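Local coordinates for protein lipase aflb (Neosartorya fumigata, PDB 6IDY) that probably hydrolyses lipid esters, as a calcium-containing alpha/beta-hydrolase-fold lipase resembling Candida antarctica lipase B, at residues D254-I257 / D262-G265; S330-D335 / V341-L346; V227-W232 / L237-A242; I257-D262 / E362-N367; P167-P172 / W286-N291. All blocks are in the same frame, centred on the assembly; numbering follows the deposited sequence.

Interaction 1: residues D254-I257 / D262-G265; sequences DDFI and DFHG. With CA (calcium ion), chain D.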
# COMPACT_ATOMS: atom_id res chain seq x y z
N ASP A 254 -4.23 -4.26 -17.65
CA ASP A 254 -5.34 -3.44 -18.17
C ASP A 254 -5.67 -2.27 -17.26
O ASP A 254 -6.18 -1.26 -17.75
CB ASP A 254 -6.59 -4.30 -18.41
CG ASP A 254 -6.45 -5.33 -19.52
OD1 ASP A 254 -5.57 -5.15 -20.39
OD2 ASP A 254 -7.22 -6.31 -19.52
N ASP A 255 -5.43 -2.40 -15.96
CA ASP A 255 -5.72 -1.35 -14.98
C ASP A 255 -4.72 -1.36 -13.86
O ASP A 255 -4.39 -2.42 -13.32
CB ASP A 255 -7.13 -1.51 -14.39
CG ASP A 255 -8.26 -1.09 -15.32
OD1 ASP A 255 -8.44 0.13 -15.52
OD2 ASP A 255 -8.97 -1.98 -15.84
N PHE A 256 -4.27 -0.17 -13.48
CA PHE A 256 -3.39 0.04 -12.35
C PHE A 256 -4.15 1.00 -11.43
O PHE A 256 -4.31 2.17 -11.76
CB PHE A 256 -2.00 0.58 -12.81
CG PHE A 256 -1.00 1.07 -11.77
CD1 PHE A 256 -1.12 0.73 -10.43
CD2 PHE A 256 0.08 1.86 -12.15
CE1 PHE A 256 -0.20 1.19 -9.48
CE2 PHE A 256 1.00 2.32 -11.21
CZ PHE A 256 0.85 1.99 -9.88
N ILE A 257 -4.71 0.47 -10.33
CA ILE A 257 -5.45 1.26 -9.34
C ILE A 257 -4.49 1.56 -8.20
O ILE A 257 -4.02 0.65 -7.52
CB ILE A 257 -6.77 0.56 -8.89
CG1 ILE A 257 -7.69 0.28 -10.11
CG2 ILE A 257 -7.51 1.40 -7.82
CD1 ILE A 257 -8.53 -1.02 -10.01
N ASP A 262 2.71 7.51 -3.83
CA ASP A 262 3.69 8.58 -3.69
C ASP A 262 4.65 8.55 -4.87
O ASP A 262 5.84 8.32 -4.72
CB ASP A 262 4.39 8.51 -2.31
CG ASP A 262 5.18 7.25 -2.04
OD1 ASP A 262 4.72 6.15 -2.44
OD2 ASP A 262 6.26 7.35 -1.42
N PHE A 263 4.11 8.82 -6.08
CA PHE A 263 4.87 8.81 -7.34
C PHE A 263 5.99 9.83 -7.39
O PHE A 263 6.88 9.71 -8.24
CB PHE A 263 3.97 8.93 -8.57
CG PHE A 263 3.01 7.78 -8.76
CD1 PHE A 263 3.47 6.48 -8.95
CD2 PHE A 263 1.63 8.00 -8.79
CE1 PHE A 263 2.58 5.42 -9.13
CE2 PHE A 263 0.75 6.94 -9.03
CZ PHE A 263 1.23 5.66 -9.17
N HIS A 264 5.98 10.81 -6.46
CA HIS A 264 7.05 11.80 -6.34
C HIS A 264 7.62 11.74 -4.92
O HIS A 264 8.36 12.63 -4.51
CB HIS A 264 6.54 13.22 -6.67
CG HIS A 264 7.61 14.12 -7.23
ND1 HIS A 264 8.87 14.21 -6.64
CD2 HIS A 264 7.57 14.97 -8.28
CE1 HIS A 264 9.55 15.08 -7.37
NE2 HIS A 264 8.81 15.56 -8.37
N GLY A 265 7.30 10.69 -4.19
CA GLY A 265 7.72 10.54 -2.81
C GLY A 265 7.04 11.55 -1.90
O GLY A 265 5.92 11.98 -2.16
CA CA D . -10.28 -0.31 -17.08
O HOH W 1 -8.60 -0.65 -18.76
O HOH W 2 -10.99 -2.43 -17.81
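F256 and F263 approach from opposite directions, joining the middle of strand 253-259 to the loop that follows it. The contact packs two aromatic rings between a central strand of the alpha/beta-hydrolase sheet and that loop. From CB, the side chain of F256 leaves with CG anti to the backbone N (chi1 171°), which carries the ring off the strand toward F263. On one ring edge CE1 packs against S231 of strand 227-232. On the other, CE2 lies 3.9 Å from F263 CZ. The tip makes the closest approach, F256 CZ to F263 CZ at 3.8 Å. F256 CZ lies at the edge of the F263 ring, near its plane; the ring centroids are 5.9 Å apart and the planes almost perpendicular, at 87°. The contact is purely apolar and small.

F263 is presented by a type I turn from D262 to G265, closed by the bond from G265 N to D262 O (2.8 Å). At the other end of 254-257, D255 is bidentate on the calcium ion, with OD1 and OD2 each 2.5 Å from the metal; two waters and the carbonyl oxygens of A377, H380 and G382 complete the site. One of these waters also donates to D254 O.

F256 also packs on T239, Q240 and L243 of helix 235-245 and on T310 of strand 310-314, while F263 rests on T312 of that strand and L333.

Interaction 2: residues S330-D335 / V341-L346; sequences SAILSD and VSNNHL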
# COMPACT_ATOMS: atom_id res chain seq x y z
N SER A 330 1.74 14.38 -4.98
CA SER A 330 2.63 13.25 -5.26
C SER A 330 1.96 12.12 -6.05
O SER A 330 2.62 11.39 -6.79
CB SER A 330 3.21 12.70 -3.96
OG SER A 330 4.24 11.78 -4.26
N ALA A 331 0.65 11.97 -5.87
CA ALA A 331 -0.14 10.92 -6.50
C ALA A 331 -0.44 11.15 -7.97
O ALA A 331 -0.83 10.20 -8.65
CB ALA A 331 -1.43 10.74 -5.74
N ILE A 332 -0.28 12.38 -8.47
CA ILE A 332 -0.62 12.72 -9.84
C ILE A 332 0.32 12.11 -10.87
O ILE A 332 1.54 12.23 -10.75
CB ILE A 332 -0.77 14.26 -10.03
CG1 ILE A 332 -1.97 14.82 -9.21
CG2 ILE A 332 -0.87 14.67 -11.53
CD1 ILE A 332 -2.02 16.39 -9.08
N LEU A 333 -0.26 11.46 -11.89
CA LEU A 333 0.47 10.98 -13.05
C LEU A 333 -0.04 11.74 -14.25
O LEU A 333 -1.24 12.03 -14.36
CB LEU A 333 0.31 9.47 -13.29
CG LEU A 333 1.08 8.52 -12.35
CD1 LEU A 333 0.82 7.08 -12.71
CD2 LEU A 333 2.59 8.80 -12.33
N SER A 334 0.87 12.09 -15.15
CA SER A 334 0.50 12.73 -16.41
C SER A 334 0.12 11.59 -17.36
O SER A 334 0.24 10.41 -16.99
CB SER A 334 1.68 13.52 -16.98
OG SER A 334 1.79 14.76 -16.30
N ASP A 335 -0.35 11.92 -18.56
CA ASP A 335 -0.73 10.91 -19.53
C ASP A 335 -0.16 11.18 -20.93
O ASP A 335 -0.90 11.11 -21.90
CB ASP A 335 -2.26 10.72 -19.56
CG ASP A 335 -2.69 9.47 -20.31
OD1 ASP A 335 -1.90 8.49 -20.33
OD2 ASP A 335 -3.79 9.48 -20.88
N VAL A 341 -5.69 8.24 -17.83
CA VAL A 341 -5.34 8.47 -16.43
C VAL A 341 -6.44 9.27 -15.76
O VAL A 341 -6.96 10.22 -16.34
CB VAL A 341 -3.97 9.22 -16.26
CG1 VAL A 341 -3.67 9.54 -14.79
CG2 VAL A 341 -2.82 8.42 -16.85
N SER A 342 -6.78 8.90 -14.52
CA SER A 342 -7.68 9.69 -13.70
C SER A 342 -6.98 9.89 -12.36
O SER A 342 -6.47 8.93 -11.79
CB SER A 342 -9.05 9.04 -13.55
OG SER A 342 -9.03 7.84 -12.80
N ASN A 343 -6.84 11.15 -11.95
CA ASN A 343 -6.19 11.53 -10.69
C ASN A 343 -7.30 12.00 -9.80
O ASN A 343 -7.88 13.07 -10.01
CB ASN A 343 -5.10 12.57 -10.92
CG ASN A 343 -3.94 12.02 -11.71
OD1 ASN A 343 -3.26 11.09 -11.29
ND2 ASN A 343 -3.71 12.57 -12.88
N ASN A 344 -7.66 11.14 -8.84
CA ASN A 344 -8.83 11.31 -8.02
C ASN A 344 -8.55 11.75 -6.58
O ASN A 344 -8.22 10.93 -5.72
CB ASN A 344 -9.67 10.02 -8.07
CG ASN A 344 -9.93 9.57 -9.50
OD1 ASN A 344 -10.82 10.09 -10.19
ND2 ASN A 344 -9.14 8.63 -9.99
N HIS A 345 -8.69 13.06 -6.35
CA HIS A 345 -8.51 13.71 -5.05
C HIS A 345 -9.85 13.67 -4.33
O HIS A 345 -10.82 14.27 -4.80
CB HIS A 345 -8.01 15.15 -5.25
CG HIS A 345 -7.72 15.88 -3.97
ND1 HIS A 345 -8.26 17.13 -3.72
CD2 HIS A 345 -6.95 15.51 -2.92
CE1 HIS A 345 -7.79 17.49 -2.54
NE2 HIS A 345 -6.99 16.55 -2.03
N LEU A 346 -9.91 12.94 -3.20
CA LEU A 346 -11.15 12.76 -2.41
C LEU A 346 -11.86 14.06 -2.08
O LEU A 346 -13.06 14.16 -2.28
CB LEU A 346 -10.90 11.98 -1.11
CG LEU A 346 -10.26 10.60 -1.18
CD1 LEU A 346 -10.21 9.99 0.21
CD2 LEU A 346 -11.03 9.67 -2.09
O HOH W 3 -6.20 10.43 -19.50
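L333 and N343 join the loop 330-335 to strand 341-345, the outermost parallel strand at one edge of the alpha/beta-hydrolase sheet. The link is made by an asparagine side chain that pairs with the backbone of a single residue, much as a neighbouring strand would.

Two hydrogen bonds form the polar part. L333 N donates to N343 OD1 over 3.1 Å, nearly straight at 166°, but it approaches from above the carbonyl plane of the amide, 36° out of it, and does not follow a lone pair. N343 ND2 returns a bond of 2.9 Å to L333 O, with the acceptor close to the amide plane. Gripped at both ends, the amide has its flip state and rotation fixed, and T312 OG1 of the next strand makes a further hydrogen bond to OD1. N343 CG lies beside its own backbone N (chi1 -66°), which turns the amide toward the loop.

A water makes a second polar bridge, donating to D335 OD2 and accepting from V341 N at 2.8 Å. The carboxylate of D335 is also held by V339 N and G340 N, so it closes the short turn between the segments.

The rest is van der Waals contact. I332 crosses the N343 amide at about a right angle, laying CG2 beside it. The one apolar pair is loose, L333 CB to V341 CG1 at 4.3 Å. V341 and D335 slide past one another in opposite directions, and V341 sets its two methyls against successive residues of the loop: CG1 is 3.5 Å from L333 O, and CG2 is 3.6 Å from D335 CB.

Interaction 3: residues V227-W232 / L237-A242; sequences VAVLSW and LDTQWA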
# COMPACT_ATOMS: atom_id res chain seq x y z
N VAL A 227 -4.27 -8.81 -16.53
CA VAL A 227 -4.57 -8.63 -15.12
C VAL A 227 -4.77 -7.16 -14.80
O VAL A 227 -4.58 -6.28 -15.65
CB VAL A 227 -3.44 -9.24 -14.22
CG1 VAL A 227 -3.24 -10.73 -14.50
CG2 VAL A 227 -2.12 -8.47 -14.37
N ALA A 228 -5.12 -6.90 -13.54
CA ALA A 228 -5.22 -5.58 -12.96
C ALA A 228 -4.32 -5.60 -11.74
O ALA A 228 -4.06 -6.67 -11.16
CB ALA A 228 -6.64 -5.28 -12.57
N VAL A 229 -3.79 -4.44 -11.38
CA VAL A 229 -2.95 -4.27 -10.20
C VAL A 229 -3.62 -3.22 -9.32
O VAL A 229 -3.99 -2.16 -9.82
CB VAL A 229 -1.49 -3.84 -10.56
CG1 VAL A 229 -0.68 -3.54 -9.31
CG2 VAL A 229 -0.78 -4.89 -11.43
N LEU A 230 -3.77 -3.51 -8.03
CA LEU A 230 -4.27 -2.53 -7.07
C LEU A 230 -3.15 -2.39 -6.04
O LEU A 230 -2.74 -3.38 -5.43
CB LEU A 230 -5.61 -2.92 -6.42
CG LEU A 230 -6.30 -1.80 -5.63
CD1 LEU A 230 -7.80 -1.92 -5.74
CD2 LEU A 230 -5.88 -1.80 -4.16
N SER A 231 -2.63 -1.18 -5.90
CA SER A 231 -1.53 -0.92 -4.99
C SER A 231 -1.90 0.07 -3.89
O SER A 231 -2.85 0.83 -4.03
CB SER A 231 -0.31 -0.45 -5.77
OG SER A 231 -0.42 0.91 -6.15
N TRP A 232 -1.13 0.06 -2.80
CA TRP A 232 -1.26 0.99 -1.69
C TRP A 232 0.11 1.57 -1.38
O TRP A 232 1.09 0.84 -1.39
CB TRP A 232 -1.85 0.33 -0.42
CG TRP A 232 -1.93 1.27 0.75
CD1 TRP A 232 -2.58 2.47 0.79
CD2 TRP A 232 -1.31 1.11 2.04
NE1 TRP A 232 -2.40 3.07 2.02
CE2 TRP A 232 -1.62 2.25 2.80
CE3 TRP A 232 -0.54 0.09 2.62
CZ2 TRP A 232 -1.18 2.41 4.13
CZ3 TRP A 232 -0.10 0.24 3.93
CH2 TRP A 232 -0.44 1.39 4.67
N LEU A 237 4.81 2.96 -6.34
CA LEU A 237 6.18 3.14 -6.81
C LEU A 237 6.74 1.82 -7.34
O LEU A 237 7.37 1.81 -8.39
CB LEU A 237 7.10 3.69 -5.70
CG LEU A 237 6.94 5.17 -5.35
CD1 LEU A 237 7.73 5.51 -4.10
CD2 LEU A 237 7.40 6.06 -6.50
N ASP A 238 6.47 0.71 -6.63
CA ASP A 238 6.93 -0.63 -7.02
C ASP A 238 6.34 -1.03 -8.37
O ASP A 238 7.05 -1.61 -9.19
CB ASP A 238 6.54 -1.68 -5.96
CG ASP A 238 7.06 -1.42 -4.56
OD1 ASP A 238 8.01 -0.63 -4.41
OD2 ASP A 238 6.52 -2.02 -3.61
N THR A 239 5.05 -0.71 -8.59
CA THR A 239 4.34 -1.03 -9.83
C THR A 239 4.83 -0.18 -10.98
O THR A 239 5.11 -0.72 -12.05
CB THR A 239 2.82 -0.97 -9.63
OG1 THR A 239 2.47 -1.73 -8.48
CG2 THR A 239 2.04 -1.48 -10.87
N GLN A 240 4.94 1.15 -10.78
CA GLN A 240 5.42 2.09 -11.79
C GLN A 240 6.83 1.74 -12.25
O GLN A 240 7.10 1.78 -13.46
CB GLN A 240 5.34 3.54 -11.27
CG GLN A 240 5.58 4.60 -12.36
CD GLN A 240 4.45 4.79 -13.35
OE1 GLN A 240 3.47 4.02 -13.41
NE2 GLN A 240 4.58 5.83 -14.18
N TRP A 241 7.73 1.38 -11.30
CA TRP A 241 9.10 0.96 -11.62
C TRP A 241 9.07 -0.35 -12.42
O TRP A 241 9.76 -0.45 -13.43
CB TRP A 241 9.96 0.83 -10.34
CG TRP A 241 11.42 0.56 -10.59
CD1 TRP A 241 12.00 -0.65 -10.84
CD2 TRP A 241 12.49 1.52 -10.57
NE1 TRP A 241 13.36 -0.50 -11.00
CE2 TRP A 241 13.69 0.82 -10.82
CE3 TRP A 241 12.54 2.92 -10.39
CZ2 TRP A 241 14.93 1.47 -10.90
CZ3 TRP A 241 13.78 3.56 -10.43
CH2 TRP A 241 14.96 2.83 -10.67
N ALA A 242 8.24 -1.33 -12.01
CA ALA A 242 8.08 -2.61 -12.71
C ALA A 242 7.58 -2.39 -14.15
O ALA A 242 8.14 -2.95 -15.08
CB ALA A 242 7.12 -3.52 -11.95
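The strand-turn-helix that opens the beta-alpha-beta unit of strand 227-232, helix 235-245 and strand 253-259 is the element that brings V229 and S231 against T239. In alpha/beta hydrolases the sharp turn between such a strand and helix is the nucleophile elbow, and the Ser-Trp-Ser-Gln-Gly sequence running through it here is consistent with that role.

Across the pair, V229 and T239 reach toward each other tip to tip. V229 CG1 lies 3.7 Å from T239 OG1 and 3.8 Å from T239 CG2, so this one methyl meets both branches of the threonine. S231, two residues along on the same face of the strand, adds a looser touch, its CB 4.1 Å from T239 OG1. No hydrogen bond spans the segments. Their nearest CA atoms, those of S231 and T239, are 7.6 Å apart.

The threonine hydroxyl is nevertheless satisfied. OG1 sits beside its own backbone N (chi1 -50°), facing back along the helix, where it hydrogen-bonds G235 O in the preceding turn. A polar group buried at the helix-sheet interface thus bonds within its own helix, while the same oxygen touches only carbon of the strand.

The helix packs over the sheet, where T239 and S231 also border F256 of strand 253-259. Elsewhere on the helix, D238 and W241 touch helix 205-223, and L237 and W241 touch helix 293-299.

Interaction 4: residues I257-D262 / E362-N367; sequences IAISPD and EGVLYN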
# COMPACT_ATOMS: atom_id res chain seq x y z
N ILE A 257 -4.71 0.47 -10.33
CA ILE A 257 -5.45 1.26 -9.34
C ILE A 257 -4.49 1.56 -8.20
O ILE A 257 -4.02 0.65 -7.52
CB ILE A 257 -6.77 0.56 -8.89
CG1 ILE A 257 -7.69 0.28 -10.11
CG2 ILE A 257 -7.51 1.40 -7.82
CD1 ILE A 257 -8.53 -1.02 -10.01
N ALA A 258 -4.14 2.83 -8.03
CA ALA A 258 -3.15 3.23 -7.04
C ALA A 258 -3.76 4.02 -5.89
O ALA A 258 -4.19 5.16 -6.06
CB ALA A 258 -2.03 4.00 -7.71
N ILE A 259 -3.81 3.38 -4.70
CA ILE A 259 -4.34 3.97 -3.47
C ILE A 259 -3.20 4.68 -2.74
O ILE A 259 -2.16 4.06 -2.47
CB ILE A 259 -5.02 2.89 -2.57
CG1 ILE A 259 -5.98 1.96 -3.39
CG2 ILE A 259 -5.69 3.50 -1.35
CD1 ILE A 259 -7.22 2.65 -4.13
N SER A 260 -3.38 5.99 -2.45
CA SER A 260 -2.41 6.87 -1.78
C SER A 260 -1.00 6.70 -2.37
O SER A 260 -0.06 6.45 -1.61
CB SER A 260 -2.40 6.60 -0.27
OG SER A 260 -3.67 6.83 0.30
N PRO A 261 -0.82 6.78 -3.72
CA PRO A 261 0.52 6.56 -4.27
C PRO A 261 1.43 7.76 -4.12
O PRO A 261 1.00 8.89 -4.29
CB PRO A 261 0.24 6.23 -5.73
CG PRO A 261 -0.99 7.03 -6.04
CD PRO A 261 -1.80 7.09 -4.79
N ASP A 262 2.71 7.51 -3.83
CA ASP A 262 3.69 8.58 -3.69
C ASP A 262 4.65 8.55 -4.87
O ASP A 262 5.84 8.32 -4.72
CB ASP A 262 4.39 8.51 -2.31
CG ASP A 262 5.18 7.25 -2.04
OD1 ASP A 262 4.72 6.15 -2.44
OD2 ASP A 262 6.26 7.35 -1.42
N GLU A 362 -3.69 5.31 5.04
CA GLU A 362 -4.28 3.97 5.14
C GLU A 362 -5.80 4.02 4.94
O GLU A 362 -6.35 3.11 4.34
CB GLU A 362 -3.90 3.26 6.47
CG GLU A 362 -4.34 3.94 7.77
CD GLU A 362 -3.59 5.18 8.24
OE1 GLU A 362 -2.60 5.56 7.58
OE2 GLU A 362 -4.00 5.78 9.26
N GLY A 363 -6.43 5.11 5.39
CA GLY A 363 -7.87 5.34 5.30
C GLY A 363 -8.47 5.32 3.91
O GLY A 363 -9.65 4.99 3.76
N VAL A 364 -7.69 5.67 2.87
CA VAL A 364 -8.18 5.65 1.49
C VAL A 364 -8.56 4.19 1.08
O VAL A 364 -9.48 4.01 0.27
CB VAL A 364 -7.23 6.37 0.48
CG1 VAL A 364 -7.87 6.49 -0.91
CG2 VAL A 364 -6.84 7.76 0.98
N LEU A 365 -7.95 3.17 1.73
CA LEU A 365 -8.26 1.75 1.50
C LEU A 365 -9.73 1.40 1.86
O LEU A 365 -10.28 0.43 1.32
CB LEU A 365 -7.30 0.83 2.27
CG LEU A 365 -5.83 0.83 1.83
CD1 LEU A 365 -4.94 0.23 2.91
CD2 LEU A 365 -5.65 0.12 0.49
N TYR A 366 -10.34 2.17 2.77
CA TYR A 366 -11.74 1.94 3.15
C TYR A 366 -12.65 3.10 2.70
O TYR A 366 -13.77 3.20 3.18
CB TYR A 366 -11.89 1.59 4.65
CG TYR A 366 -11.32 2.59 5.64
CD1 TYR A 366 -11.90 3.84 5.82
CD2 TYR A 366 -10.25 2.24 6.47
CE1 TYR A 366 -11.40 4.74 6.75
CE2 TYR A 366 -9.75 3.13 7.41
CZ TYR A 366 -10.33 4.38 7.56
OH TYR A 366 -9.82 5.27 8.47
N ASN A 367 -12.16 3.96 1.79
CA ASN A 367 -12.95 5.09 1.30
C ASN A 367 -14.00 4.64 0.25
O ASN A 367 -13.65 3.91 -0.68
CB ASN A 367 -12.05 6.20 0.76
CG ASN A 367 -12.83 7.40 0.30
OD1 ASN A 367 -13.28 7.46 -0.85
ND2 ASN A 367 -13.05 8.35 1.18
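I259 and V364 cross obliquely, the isoleucine lying against a short 3-10 turn. The branch that does the touching is I259 CG2, held anti to its own backbone N and so directed off the strand toward the turn. It meets V364 CG1 at 3.7 Å and, on its other flank, L365 CD2 at 3.8 Å. L365 sets out across the interface, and only its end bends in to reach the isoleucine. One methyl is thereby received between two side chains.

Beside this pair, S260 brings a hydroxyl against the valine's second methyl, S260 OG to V364 CG2 at 3.4 Å. The hydroxyl's polar partner is the carbonyl of H361, whose position after the last strand is consistent with the catalytic histidine of alpha/beta-hydrolase lipases. S260 has left-handed backbone angles (46°/51°), marking where the chain leaves the strand. The turn is held by L365 N to E362 O at 3.1 Å, and N367 OD1 then caps helix 368-379 at A370 N.

The 3-10 turn therefore covers the C-terminal end of strand 253-259. I313 of strand 310-314 borders both I259 and V364, W232 of strand 227-232 touches E362 and L365, and T411 of helix 405-412 touches L365.

Interaction 5: residues P167-P172 / W286-N291; sequences PGTATP and WQQGWN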
# COMPACT_ATOMS: atom_id res chain seq x y z
N PRO A 167 1.43 -4.42 -1.67
CA PRO A 167 1.42 -3.74 -0.37
C PRO A 167 2.18 -2.42 -0.34
O PRO A 167 2.90 -2.10 -1.29
CB PRO A 167 2.10 -4.76 0.54
CG PRO A 167 3.08 -5.43 -0.36
CD PRO A 167 2.35 -5.57 -1.66
N GLY A 168 2.05 -1.71 0.77
CA GLY A 168 2.75 -0.46 1.02
C GLY A 168 3.94 -0.66 1.94
O GLY A 168 4.30 -1.80 2.27
N THR A 169 4.55 0.44 2.35
CA THR A 169 5.73 0.46 3.22
C THR A 169 5.49 -0.18 4.58
O THR A 169 4.47 0.10 5.23
CB THR A 169 6.24 1.90 3.36
OG1 THR A 169 6.53 2.43 2.07
CG2 THR A 169 7.45 2.01 4.26
N ALA A 170 6.45 -1.04 4.99
CA ALA A 170 6.53 -1.69 6.30
C ALA A 170 5.33 -2.56 6.69
O ALA A 170 5.25 -3.02 7.83
CB ALA A 170 6.79 -0.63 7.37
N THR A 171 4.39 -2.78 5.76
CA THR A 171 3.17 -3.51 6.08
C THR A 171 2.94 -4.68 5.12
O THR A 171 2.87 -4.45 3.91
CB THR A 171 1.96 -2.56 6.19
OG1 THR A 171 2.39 -1.26 6.61
CG2 THR A 171 0.90 -3.06 7.16
N PRO A 172 2.87 -5.93 5.63
CA PRO A 172 2.64 -7.08 4.73
C PRO A 172 1.29 -7.00 4.03
O PRO A 172 0.33 -6.51 4.62
CB PRO A 172 2.70 -8.30 5.67
CG PRO A 172 3.32 -7.81 6.92
CD PRO A 172 2.95 -6.37 7.04
N TRP A 286 14.30 6.12 2.86
CA TRP A 286 15.15 7.14 2.26
C TRP A 286 14.84 7.40 0.80
O TRP A 286 14.81 8.56 0.40
CB TRP A 286 16.64 6.83 2.48
CG TRP A 286 17.14 7.26 3.83
CD1 TRP A 286 17.71 6.47 4.78
CD2 TRP A 286 17.05 8.58 4.40
NE1 TRP A 286 18.01 7.21 5.90
CE2 TRP A 286 17.62 8.51 5.69
CE3 TRP A 286 16.57 9.82 3.94
CZ2 TRP A 286 17.71 9.62 6.53
CZ3 TRP A 286 16.67 10.93 4.76
CH2 TRP A 286 17.24 10.83 6.04
N GLN A 287 14.54 6.34 0.01
CA GLN A 287 14.20 6.46 -1.42
C GLN A 287 12.89 7.20 -1.67
O GLN A 287 12.70 7.74 -2.75
CB GLN A 287 14.13 5.09 -2.09
CG GLN A 287 15.50 4.46 -2.28
CD GLN A 287 15.40 3.02 -2.70
OE1 GLN A 287 14.70 2.20 -2.09
NE2 GLN A 287 16.13 2.68 -3.75
N GLN A 288 11.99 7.22 -0.68
CA GLN A 288 10.69 7.86 -0.82
C GLN A 288 10.70 9.37 -0.51
O GLN A 288 9.65 10.00 -0.44
CB GLN A 288 9.61 7.11 -0.04
CG GLN A 288 9.27 5.80 -0.74
CD GLN A 288 8.34 4.95 0.06
OE1 GLN A 288 8.74 4.19 0.94
NE2 GLN A 288 7.06 5.07 -0.24
N GLY A 289 11.90 9.94 -0.39
CA GLY A 289 12.05 11.38 -0.25
C GLY A 289 11.76 12.03 -1.59
O GLY A 289 12.00 11.42 -2.64
N TRP A 290 11.21 13.25 -1.58
CA TRP A 290 10.84 14.01 -2.78
C TRP A 290 11.94 14.16 -3.83
O TRP A 290 11.66 14.01 -5.01
CB TRP A 290 10.32 15.41 -2.39
CG TRP A 290 9.61 16.13 -3.50
CD1 TRP A 290 10.16 16.99 -4.41
CD2 TRP A 290 8.21 16.04 -3.82
NE1 TRP A 290 9.18 17.46 -5.26
CE2 TRP A 290 7.98 16.89 -4.92
CE3 TRP A 290 7.13 15.35 -3.25
CZ2 TRP A 290 6.71 17.05 -5.49
CZ3 TRP A 290 5.87 15.51 -3.82
CH2 TRP A 290 5.67 16.36 -4.91
N ASN A 291 13.15 14.50 -3.39
CA ASN A 291 14.27 14.81 -4.28
C ASN A 291 15.34 13.72 -4.39
O ASN A 291 16.47 14.02 -4.81
CB ASN A 291 14.89 16.15 -3.89
CG ASN A 291 14.31 17.28 -4.70
OD1 ASN A 291 14.76 17.58 -5.82
ND2 ASN A 291 13.25 17.89 -4.19
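T169 and Q288 join two loops through a single hydrogen bond, and little else connects them. T169 OG1 donates to Q288 OE1 over 3.0 Å. The hydroxyl lies in the carbonyl plane on a lone pair, with a C=O...donor angle of 113°. Both residues are buried.

The backbones stay far apart, the CA atoms of T169 and Q288 being 9.8 Å from each other. The gap is spanned by the glutamine, whose chain is extended beyond CG (chi2 174°) and slides past T169 in the opposite direction. Its amide is held at both ends, since NE2 donates to D262 OD2, so its orientation is fixed. On the other side T169 is held in place by a type II turn from G168 to T171, in which T171 OG1 donates to T169 O at 2.8 Å and A170 takes the positive phi.

The outer side is slacker. Q288 follows the end of helix 283-287, where G289 N makes only a weak bond to W286 O (3.3 Å), and the chain runs outward through partly exposed W290, whose ring stacks on H264, to solvent-exposed N291.

T169 OG1 also accepts from Q234 NE2, so the hydrogen bonds run in one sense: from Q234 to T169, from T169 to Q288, and from Q288 to D262. The threonine lies in the loop that in lipases of this fold shapes the oxyanion hole, next to the turn after strand 227-232. Its direction-specific bonding is consistent with a fixed hydroxyl at the substrate pocket.

In the fold
Interactions 1, 3 and 4 are buried and share one sheet: strand 253-259 serves interactions 1 and 4, and strand 227-232, its neighbour, serves interaction 3. They are largely van der Waals contacts of rings, methyls and hydroxyls whose hydrogen bonds go elsewhere. Interaction 2, its centre about 16 Å from the centre of the chain at the sheet's outer strand, is partly buried and relies on amide and water-mediated hydrogen bonds; S330 OG links it to the turn of interaction 1. Interaction 5 is buried too, yet polar, a directional hydrogen bond between loops; its Q288 reaches D262, which belongs to interactions 1 and 4. Along the chain, interactions 1 and 3 nest within the loop closed by interaction 5.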